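Long-range contact in amidohydrolase (Brucella melitensis biovar Abortus, PDB 4F0L), which is probably a metal-dependent deaminase of the amidohydrolase family, here with an iron(III) ion in its metal site: residues F395-V400 and D425-G430. Residues are numbered along the deposited sequence; the frame is centred on the assembly and turned at random.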
ATOM      1  N   PHE B 395     -16.455  16.960   4.379  1.00 14.01           N
ATOM      2  CA  PHE B 395     -16.779  15.558   4.313  1.00 13.88           C
ATOM      3  C   PHE B 395     -16.529  15.032   2.915  1.00 14.01           C
ATOM      4  O   PHE B 395     -16.149  15.807   2.005  1.00 13.37           O
ATOM      5  CB  PHE B 395     -18.214  15.281   4.813  1.00 14.84           C
ATOM      6  CG  PHE B 395     -19.240  16.218   4.271  1.00 16.14           C
ATOM      7  CD1 PHE B 395     -19.708  16.076   2.987  1.00 16.73           C
ATOM      8  CD2 PHE B 395     -19.709  17.282   5.043  1.00 16.82           C
ATOM      9  CE1 PHE B 395     -20.656  16.949   2.480  1.00 17.77           C
ATOM     10  CE2 PHE B 395     -20.654  18.137   4.536  1.00 17.58           C
ATOM     11  CZ  PHE B 395     -21.125  17.980   3.257  1.00 17.94           C
ATOM     12  N   VAL B 396     -16.668  13.707   2.782  1.00 13.63           N
ATOM     13  CA  VAL B 396     -16.202  12.940   1.627  1.00 13.69           C
ATOM     14  C   VAL B 396     -17.279  11.907   1.212  1.00 14.44           C
ATOM     15  O   VAL B 396     -17.869  11.244   2.081  1.00 13.42           O
ATOM     16  CB  VAL B 396     -14.885  12.183   1.983  1.00 13.33           C
ATOM     17  CG1 VAL B 396     -14.366  11.312   0.834  1.00 12.66           C
ATOM     18  CG2 VAL B 396     -13.781  13.154   2.451  1.00 13.05           C
ATOM     19  N   SER B 397     -17.569  11.785  -0.105  1.00 15.10           N
ATOM     20  CA  SER B 397     -18.398  10.674  -0.563  1.00 15.66           C
ATOM     21  C   SER B 397     -17.513   9.623  -1.234  1.00 15.70           C
ATOM     22  O   SER B 397     -16.494   9.950  -1.846  1.00 15.31           O
ATOM     23  CB  SER B 397     -19.512  11.117  -1.477  1.00 17.04           C
ATOM     24  OG  SER B 397     -19.016  11.519  -2.747  1.00 17.60           O
ATOM     25  N   LEU B 398     -17.892   8.360  -1.064  1.00 15.58           N
ATOM     26  CA  LEU B 398     -17.124   7.272  -1.573  1.00 15.89           C
ATOM     27  C   LEU B 398     -17.816   6.662  -2.784  1.00 17.80           C
ATOM     28  O   LEU B 398     -19.033   6.475  -2.770  1.00 18.97           O
ATOM     29  CB  LEU B 398     -16.907   6.211  -0.487  1.00 15.10           C
ATOM     30  CG  LEU B 398     -16.087   6.671   0.727  1.00 14.41           C
ATOM     31  CD1 LEU B 398     -16.124   5.606   1.803  1.00 13.96           C
ATOM     32  CD2 LEU B 398     -14.619   7.006   0.389  1.00 13.71           C
ATOM     33  N   ASP B 399     -17.029   6.311  -3.803  1.00 18.69           N
ATOM     34  CA  ASP B 399     -17.540   5.567  -4.954  1.00 20.08           C
ATOM     35  C   ASP B 399     -17.686   4.112  -4.517  1.00 19.89           C
ATOM     36  O   ASP B 399     -16.683   3.438  -4.247  1.00 17.97           O
ATOM     37  CB  ASP B 399     -16.573   5.703  -6.135  1.00 21.10           C
ATOM     38  CG  ASP B 399     -17.022   4.925  -7.373  1.00 23.09           C
ATOM     39  OD1 ASP B 399     -17.689   3.905  -7.268  1.00 24.76           O
ATOM     40  OD2 ASP B 399     -16.734   5.376  -8.478  1.00 25.84           O
ATOM     41  N   VAL B 400     -18.933   3.642  -4.456  1.00 20.83           N
ATOM     42  CA  VAL B 400     -19.258   2.272  -4.046  1.00 21.06           C
ATOM     43  C   VAL B 400     -19.863   1.459  -5.195  1.00 22.79           C
ATOM     44  O   VAL B 400     -20.608   0.499  -4.978  1.00 22.89           O
ATOM     45  CB  VAL B 400     -20.207   2.255  -2.825  1.00 21.58           C
ATOM     46  CG1 VAL B 400     -19.470   2.767  -1.593  1.00 19.83           C
ATOM     47  CG2 VAL B 400     -21.501   3.010  -3.125  1.00 20.86           C
ATOM     48  N   ASP B 425     -16.591  12.587  -4.202  1.00 16.69           N
ATOM     49  CA  ASP B 425     -16.637  14.032  -3.965  1.00 16.12           C
ATOM     50  C   ASP B 425     -16.035  14.402  -2.622  1.00 14.73           C
ATOM     51  O   ASP B 425     -16.057  13.618  -1.670  1.00 14.05           O
ATOM     52  CB  ASP B 425     -18.083  14.536  -4.054  1.00 17.09           C
ATOM     53  CG  ASP B 425     -18.683  14.345  -5.439  1.00 18.50           C
ATOM     54  OD1 ASP B 425     -17.966  13.998  -6.393  1.00 18.95           O
ATOM     55  OD2 ASP B 425     -19.914  14.555  -5.600  1.00 20.51           O
ATOM     56  N   VAL B 426     -15.522  15.620  -2.531  1.00 14.10           N
ATOM     57  CA  VAL B 426     -14.953  16.097  -1.302  1.00 13.23           C
ATOM     58  C   VAL B 426     -15.334  17.562  -1.136  1.00 13.50           C
ATOM     59  O   VAL B 426     -15.152  18.351  -2.060  1.00 13.63           O
ATOM     60  CB  VAL B 426     -13.412  15.973  -1.312  1.00 12.49           C
ATOM     61  CG1 VAL B 426     -12.845  16.498  -0.001  1.00 11.62           C
ATOM     62  CG2 VAL B 426     -12.942  14.526  -1.624  1.00 12.51           C
ATOM     63  N   TRP B 427     -15.885  17.896   0.031  1.00 13.75           N
ATOM     64  CA  TRP B 427     -16.247  19.248   0.389  1.00 14.13           C
ATOM     65  C   TRP B 427     -15.402  19.747   1.512  1.00 13.67           C
ATOM     66  O   TRP B 427     -15.171  19.029   2.502  1.00 13.30           O
ATOM     67  CB  TRP B 427     -17.648  19.285   0.881  1.00 15.36           C
ATOM     68  CG  TRP B 427     -18.745  18.913  -0.102  1.00 16.34           C
ATOM     69  CD1 TRP B 427     -19.593  19.755  -0.781  1.00 17.55           C
ATOM     70  CD2 TRP B 427     -19.144  17.566  -0.505  1.00 16.59           C
ATOM     71  NE1 TRP B 427     -20.482  19.052  -1.555  1.00 18.36           N
ATOM     72  CE2 TRP B 427     -20.261  17.727  -1.424  1.00 17.84           C
ATOM     73  CE3 TRP B 427     -18.687  16.285  -0.213  1.00 15.78           C
ATOM     74  CZ2 TRP B 427     -20.879  16.635  -2.024  1.00 18.30           C
ATOM     75  CZ3 TRP B 427     -19.360  15.201  -0.760  1.00 16.21           C
ATOM     76  CH2 TRP B 427     -20.418  15.373  -1.662  1.00 17.46           C
ATOM     77  N   VAL B 428     -14.983  21.008   1.409  1.00 13.65           N
ATOM     78  CA  VAL B 428     -14.334  21.727   2.511  1.00 13.58           C
ATOM     79  C   VAL B 428     -15.049  23.080   2.699  1.00 14.72           C
ATOM     80  O   VAL B 428     -15.197  23.856   1.748  1.00 15.36           O
ATOM     81  CB  VAL B 428     -12.826  21.927   2.243  1.00 12.78           C
ATOM     82  CG1 VAL B 428     -12.206  22.836   3.305  1.00 12.82           C
ATOM     83  CG2 VAL B 428     -12.102  20.559   2.200  1.00 11.64           C
ATOM     84  N   ARG B 429     -15.506  23.336   3.916  1.00 15.45           N
ATOM     85  CA  ARG B 429     -16.312  24.517   4.232  1.00 17.02           C
ATOM     86  C   ARG B 429     -17.463  24.617   3.265  1.00 17.96           C
ATOM     87  O   ARG B 429     -17.810  25.702   2.800  1.00 19.19           O
ATOM     88  CB  ARG B 429     -15.491  25.816   4.275  1.00 17.65           C
ATOM     89  CG  ARG B 429     -14.305  25.754   5.244  1.00 17.39           C
ATOM     90  CD  ARG B 429     -13.653  27.118   5.468  1.00 18.34           C
ATOM     91  NE  ARG B 429     -13.160  27.681   4.232  1.00 18.46           N
ATOM     92  CZ  ARG B 429     -12.027  27.318   3.638  1.00 18.05           C
ATOM     93  NH1 ARG B 429     -11.219  26.393   4.188  1.00 17.12           N
ATOM     94  NH2 ARG B 429     -11.674  27.885   2.478  1.00 18.30           N
ATOM     95  N   GLY B 430     -18.092  23.465   2.997  1.00 17.53           N
ATOM     96  CA  GLY B 430     -19.232  23.419   2.142  1.00 18.46           C
ATOM     97  C   GLY B 430     -18.936  23.587   0.656  1.00 18.63           C
ATOM     98  O   GLY B 430     -19.868  23.526  -0.139  1.00 19.75           O
TER
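Strand 395-399 and the end of strand 422-428 run antiparallel, their axes 4.8 Å apart at closest approach, in the mixed sheet that continues through strand 56-66 into the parallel strands of the amidohydrolase TIM barrel, away from the iron site. Phe395 and Trp427 form a hydrogen-bonded pair. Its bond from Trp427 N to Phe395 O is nearly straight (173° at the hydrogen), whereas that from Phe395 N to Trp427 O is more bent. Both aromatic side chains rise from the same face of the sheet, and the Phe395 ring and the indole's five-membered ring meet obliquely, at 41°. With CG set between its backbone N and carbonyl carbon (chi1 46°), the Phe395 ring swings over the indole, where CE1 lies 3.4 Å from Trp427 CD2. Ser397 comes to the rim of the same indole, bringing its CB 4.1 Å from Trp427 CZ3. On the other face Val396 and Val426, a non-hydrogen-bonded pair, touch lightly through their methyls, CG2 of Val396 to CG1 of Val426 at 4.3 Å. Asp425 OD2 forms a salt bridge with Lys432 of the next strand and accepts Gln54 NE2, while OD1 accepts Gly436 N. Ser397 N donates to Asp425 O at 2.8 Å. The serine hydroxyl, hydrogen-bonded to OE1 of the same Gln54, rather than the Ser397 carbonyl, takes the Asp425 N-H: Asp425 N to Ser397 OG, 3.0 Å.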